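Local coordinates for DUF4276 family protein (Pyrococcus horikoshii, PDB 2P62) that is of unknown function but belongs to an uncharacterised family grouped with the Toprim-like proteins, at residues L139-E143 / P144-E148; Y158-L162 / D163-E167. All blocks are in the same frame, centred on the assembly; numbering follows the deposited sequence.

How the contacts relate
Contacts 1 and 2 follow one another along the chain, on the same side of its centre, with centres about 12 Å apart. Contact 1 (139-148) is a turn in the loop leading from strand 129-136 to helix 152-162; contact 2 (158-167) is the break where that helix ends and helix 165-168 begins. Neither is wholly core, but 139-148 has several exposed residues, whereas none of the residues touching in 158-167 is exposed. The first relies on a carboxylate, waters and turn bonds, the second on main-chain capping with leucine packing. They meet where NZ of K161 probably hydrogen-bonds O of N142, 2.9 Å away, and L141 packs on Y158.

Contact 1: residues L139-E143 / P144-E148; sequences LTLNE and PFVKE
A type I beta turn from E143 to V146 reverses the loop between strand 129-136 and helix 152-162, and E148 reaches back across it to L141. The turn is closed by V146 N, which donates to E143 O at 3.0 Å; the donor stands above the carbonyl plane. Just before it, N142 is the centre of an inverse gamma turn, whose bond from E143 N to L141 O is weak. The second link is a side chain on a main-chain N-H: L141 N donates to E148 OE2 at 2.7 Å, meeting the carboxylate on its syn side, 21° out of plane. A bend at chi2 of E148 (61°) folds the carboxylate back to this N-H. The same fold of the side chain leaves E148 OE1 3.0 Å from L141 O, a close approach of two acceptors. Water 1 sits inside the bend, accepting from E143 N at 2.9 Å. On the buried side, L141 CG lies anti to its backbone N (chi1 -172°), which takes CD1 to 4.0 Å from V146 CB. M173 of helix 171-180 touches V146 there, and L154 of helix 152-162 touches L141. V146 CG2 also rests 3.6 Å from E143 CB. Water 2 ties the E143 side chain to the turn, accepting from F145 N and donating to E143 OE2 at 3.2 Å.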
loop_
_atom_site.group_PDB
_atom_site.type_symbol
_atom_site.label_atom_id
_atom_site.label_comp_id
_atom_site.label_asym_id
_atom_site.label_seq_id
_atom_site.Cartn_x
_atom_site.Cartn_y
_atom_site.Cartn_z
ATOM N N LEU A 139 -4.104 25.699 0.700
ATOM C CA LEU A 139 -3.542 26.367 1.870
ATOM C C LEU A 139 -2.099 26.733 1.587
ATOM O O LEU A 139 -1.600 26.495 0.490
ATOM C CB LEU A 139 -3.636 25.472 3.127
ATOM C CG LEU A 139 -2.953 24.096 3.303
ATOM C CD1 LEU A 139 -3.231 23.215 2.091
ATOM C CD2 LEU A 139 -1.460 24.255 3.507
ATOM N N THR A 140 -1.440 27.351 2.559
ATOM C CA THR A 140 -0.041 27.720 2.398
ATOM C C THR A 140 0.730 27.101 3.544
ATOM O O THR A 140 0.489 27.405 4.710
ATOM C CB THR A 140 0.159 29.245 2.415
ATOM O OG1 THR A 140 -0.530 29.831 1.300
ATOM C CG2 THR A 140 1.645 29.586 2.310
ATOM N N LEU A 141 1.629 26.192 3.199
ATOM C CA LEU A 141 2.447 25.503 4.182
ATOM C C LEU A 141 3.745 26.290 4.236
ATOM O O LEU A 141 4.559 26.229 3.317
ATOM C CB LEU A 141 2.683 24.066 3.714
ATOM C CG LEU A 141 3.343 23.008 4.597
ATOM C CD1 LEU A 141 4.822 23.092 4.427
ATOM C CD2 LEU A 141 2.916 23.162 6.051
ATOM N N ASN A 142 3.940 27.048 5.301
ATOM C CA ASN A 142 5.143 27.857 5.384
ATOM C C ASN A 142 6.376 27.158 5.932
ATOM O O ASN A 142 6.753 27.361 7.084
ATOM C CB ASN A 142 4.848 29.130 6.174
ATOM C CG ASN A 142 4.046 30.132 5.364
ATOM O OD1 ASN A 142 4.510 30.608 4.322
ATOM N ND2 ASN A 142 2.837 30.450 5.827
ATOM N N GLU A 143 7.001 26.337 5.088
ATOM C CA GLU A 143 8.219 25.606 5.446
ATOM C C GLU A 143 9.293 25.898 4.384
ATOM O O GLU A 143 9.136 25.561 3.210
ATOM C CB GLU A 143 7.928 24.101 5.540
ATOM C CG GLU A 143 6.998 23.719 6.699
ATOM C CD GLU A 143 7.640 23.921 8.067
ATOM O OE1 GLU A 143 6.912 23.886 9.090
ATOM O OE2 GLU A 143 8.879 24.106 8.118
ATOM N N PRO A 144 10.402 26.535 4.792
ATOM C CA PRO A 144 11.494 26.883 3.871
ATOM C C PRO A 144 12.073 25.744 3.037
ATOM O O PRO A 144 12.650 25.976 1.970
ATOM C CB PRO A 144 12.536 27.528 4.789
ATOM C CG PRO A 144 12.288 26.866 6.118
ATOM C CD PRO A 144 10.775 26.826 6.188
ATOM N N PHE A 145 11.907 24.513 3.502
ATOM C CA PHE A 145 12.453 23.380 2.769
ATOM C C PHE A 145 11.414 22.519 2.059
ATOM O O PHE A 145 11.738 21.448 1.543
ATOM C CB PHE A 145 13.304 22.537 3.717
ATOM C CG PHE A 145 14.543 23.243 4.184
ATOM C CD1 PHE A 145 15.551 23.563 3.279
ATOM C CD2 PHE A 145 14.684 23.638 5.511
ATOM C CE1 PHE A 145 16.681 24.269 3.684
ATOM C CE2 PHE A 145 15.813 24.347 5.929
ATOM C CZ PHE A 145 16.813 24.663 5.009
ATOM N N VAL A 146 10.177 23.004 2.003
ATOM C CA VAL A 146 9.099 22.267 1.354
ATOM C C VAL A 146 8.448 23.057 0.219
ATOM O O VAL A 146 8.036 24.197 0.403
ATOM C CB VAL A 146 8.007 21.873 2.379
ATOM C CG1 VAL A 146 6.954 21.003 1.705
ATOM C CG2 VAL A 146 8.636 21.139 3.562
ATOM N N LYS A 147 8.357 22.438 -0.955
ATOM C CA LYS A 147 7.743 23.079 -2.108
ATOM C C LYS A 147 6.267 23.314 -1.850
ATOM O O LYS A 147 5.614 22.551 -1.137
ATOM C CB LYS A 147 7.916 22.225 -3.364
ATOM C CG LYS A 147 9.332 22.182 -3.879
ATOM C CD LYS A 147 9.431 21.367 -5.155
ATOM C CE LYS A 147 10.854 21.373 -5.699
ATOM N NZ LYS A 147 10.971 20.588 -6.963
ATOM N N GLU A 148 5.737 24.374 -2.445
ATOM C CA GLU A 148 4.340 24.728 -2.257
ATOM C C GLU A 148 3.459 23.996 -3.281
ATOM O O GLU A 148 2.956 24.603 -4.224
ATOM C CB GLU A 148 4.209 26.247 -2.391
ATOM C CG GLU A 148 3.232 26.890 -1.436
ATOM C CD GLU A 148 3.599 26.694 0.027
ATOM O OE1 GLU A 148 4.719 27.071 0.427
ATOM O OE2 GLU A 148 2.758 26.162 0.781
HETATM O O HOH W 1 6.534 25.118 2.493
HETATM O O HOH W 2 11.215 23.493 6.081
#

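Contact 2: residues Y158-L162 / D163-E167; sequences YLAKL and DGILE
A160 and K161, in the last turn of helix 152-162, are capped by G164 and I165 in a Schellman motif that ends this helix and leads straight into helix 165-168. Main-chain bonds carry the motif. I165 N donates to A160 O at 2.9 Å, the six-to-one bond, and inside it G164 N donates to K161 O at 2.6 Å, from above the carbonyl plane. G164 takes a positive phi of 78°, the step that turns the chain off the helix, and also serves as N-cap of the following one. One residue earlier, D163 N still makes a regular helical bond to L159 O at 3.0 Å.

Water adds to the join. Water 3 donates to K161 O at 2.7 Å, giving that oxygen a second partner, and accepts a weak bond from E167 N on the new helix.

Apolar contacts fill the angle between the helices. L166 points back at the first helix with CG anti to its own carbonyl carbon (chi1 -56°), and its two methyls divide the work: CD2 lies 4.0 Å from A160 CB, and CD1 lies 3.9 Å from K161 CB. I165 CB comes within 3.4 Å of A160 O, obliquely to that carbonyl.

Around the kink, the D163 carboxylate forms a salt bridge to R218 and a hydrogen bond to Y211, both of helix 204-218. K161 NZ hydrogen-bonds N142 O in the preceding loop. L159 and L162 pack on F226 of helix 220-229, while I165 and L166 touch helix 186-196.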
loop_
_atom_site.group_PDB
_atom_site.type_symbol
_atom_site.label_atom_id
_atom_site.label_comp_id
_atom_site.label_asym_id
_atom_site.label_seq_id
_atom_site.Cartn_x
_atom_site.Cartn_y
_atom_site.Cartn_z
ATOM N N TYR A 158 0.557 20.150 6.828
ATOM C CA TYR A 158 0.130 21.244 7.691
ATOM C C TYR A 158 -0.348 20.715 9.039
ATOM O O TYR A 158 -0.135 21.344 10.082
ATOM C CB TYR A 158 -0.965 22.070 7.004
ATOM C CG TYR A 158 -1.339 23.323 7.761
ATOM C CD1 TYR A 158 -2.429 23.335 8.622
ATOM C CD2 TYR A 158 -0.582 24.486 7.637
ATOM C CE1 TYR A 158 -2.763 24.471 9.346
ATOM C CE2 TYR A 158 -0.903 25.635 8.356
ATOM C CZ TYR A 158 -1.999 25.618 9.211
ATOM O OH TYR A 158 -2.328 26.745 9.932
ATOM N N LEU A 159 -0.986 19.552 9.015
ATOM C CA LEU A 159 -1.452 18.932 10.242
ATOM C C LEU A 159 -0.216 18.542 11.059
ATOM O O LEU A 159 -0.191 18.711 12.276
ATOM C CB LEU A 159 -2.292 17.689 9.928
ATOM C CG LEU A 159 -2.794 16.879 11.134
ATOM C CD1 LEU A 159 -3.657 17.750 12.024
ATOM C CD2 LEU A 159 -3.582 15.674 10.649
ATOM N N ALA A 160 0.810 18.030 10.381
ATOM C CA ALA A 160 2.045 17.632 11.050
ATOM C C ALA A 160 2.660 18.856 11.716
ATOM O O ALA A 160 3.172 18.782 12.834
ATOM C CB ALA A 160 3.026 17.020 10.046
ATOM N N LYS A 161 2.606 19.981 11.018
ATOM C CA LYS A 161 3.134 21.230 11.545
ATOM C C LYS A 161 2.412 21.607 12.843
ATOM O O LYS A 161 3.044 21.780 13.881
ATOM C CB LYS A 161 2.972 22.344 10.507
ATOM C CG LYS A 161 3.593 23.673 10.908
ATOM C CD LYS A 161 3.616 24.619 9.720
ATOM C CE LYS A 161 4.319 25.924 10.043
ATOM N NZ LYS A 161 4.451 26.773 8.827
ATOM N N LEU A 162 1.090 21.724 12.789
ATOM C CA LEU A 162 0.324 22.084 13.979
ATOM C C LEU A 162 0.620 21.162 15.144
ATOM O O LEU A 162 0.610 21.583 16.303
ATOM C CB LEU A 162 -1.173 22.041 13.688
ATOM C CG LEU A 162 -1.657 22.937 12.543
ATOM C CD1 LEU A 162 -3.189 22.971 12.549
ATOM C CD2 LEU A 162 -1.097 24.336 12.704
ATOM N N ASP A 163 0.891 19.901 14.821
ATOM C CA ASP A 163 1.185 18.879 15.818
ATOM C C ASP A 163 2.617 19.042 16.348
ATOM O O ASP A 163 3.043 18.314 17.245
ATOM C CB ASP A 163 1.007 17.497 15.181
ATOM C CG ASP A 163 0.833 16.389 16.204
ATOM O OD1 ASP A 163 0.907 15.219 15.803
ATOM O OD2 ASP A 163 0.612 16.667 17.398
ATOM N N GLY A 164 3.356 19.995 15.786
ATOM C CA GLY A 164 4.723 20.227 16.222
ATOM C C GLY A 164 5.756 19.245 15.689
ATOM O O GLY A 164 6.926 19.294 16.082
ATOM N N ILE A 165 5.337 18.356 14.790
ATOM C CA ILE A 165 6.239 17.353 14.216
ATOM C C ILE A 165 7.338 17.985 13.353
ATOM O O ILE A 165 8.523 17.711 13.553
ATOM C CB ILE A 165 5.477 16.322 13.321
ATOM C CG1 ILE A 165 4.341 15.643 14.104
ATOM C CG2 ILE A 165 6.453 15.275 12.800
ATOM C CD1 ILE A 165 4.790 14.774 15.254
ATOM N N LEU A 166 6.946 18.822 12.395
ATOM C CA LEU A 166 7.908 19.451 11.490
ATOM C C LEU A 166 8.912 20.326 12.225
ATOM O O LEU A 166 9.989 20.623 11.709
ATOM C CB LEU A 166 7.175 20.277 10.431
ATOM C CG LEU A 166 6.136 19.529 9.591
ATOM C CD1 LEU A 166 5.689 20.404 8.416
ATOM C CD2 LEU A 166 6.737 18.224 9.096
ATOM N N GLU A 167 8.533 20.742 13.427
ATOM C CA GLU A 167 9.376 21.562 14.279
ATOM C C GLU A 167 10.405 20.636 14.926
ATOM O O GLU A 167 11.606 20.900 14.884
ATOM C CB GLU A 167 8.518 22.232 15.351
ATOM C CG GLU A 167 9.302 22.972 16.416
ATOM C CD GLU A 167 10.323 23.918 15.817
ATOM O OE1 GLU A 167 9.952 24.689 14.896
ATOM O OE2 GLU A 167 11.495 23.893 16.267
HETATM O O HOH W 3 5.761 21.651 13.569
#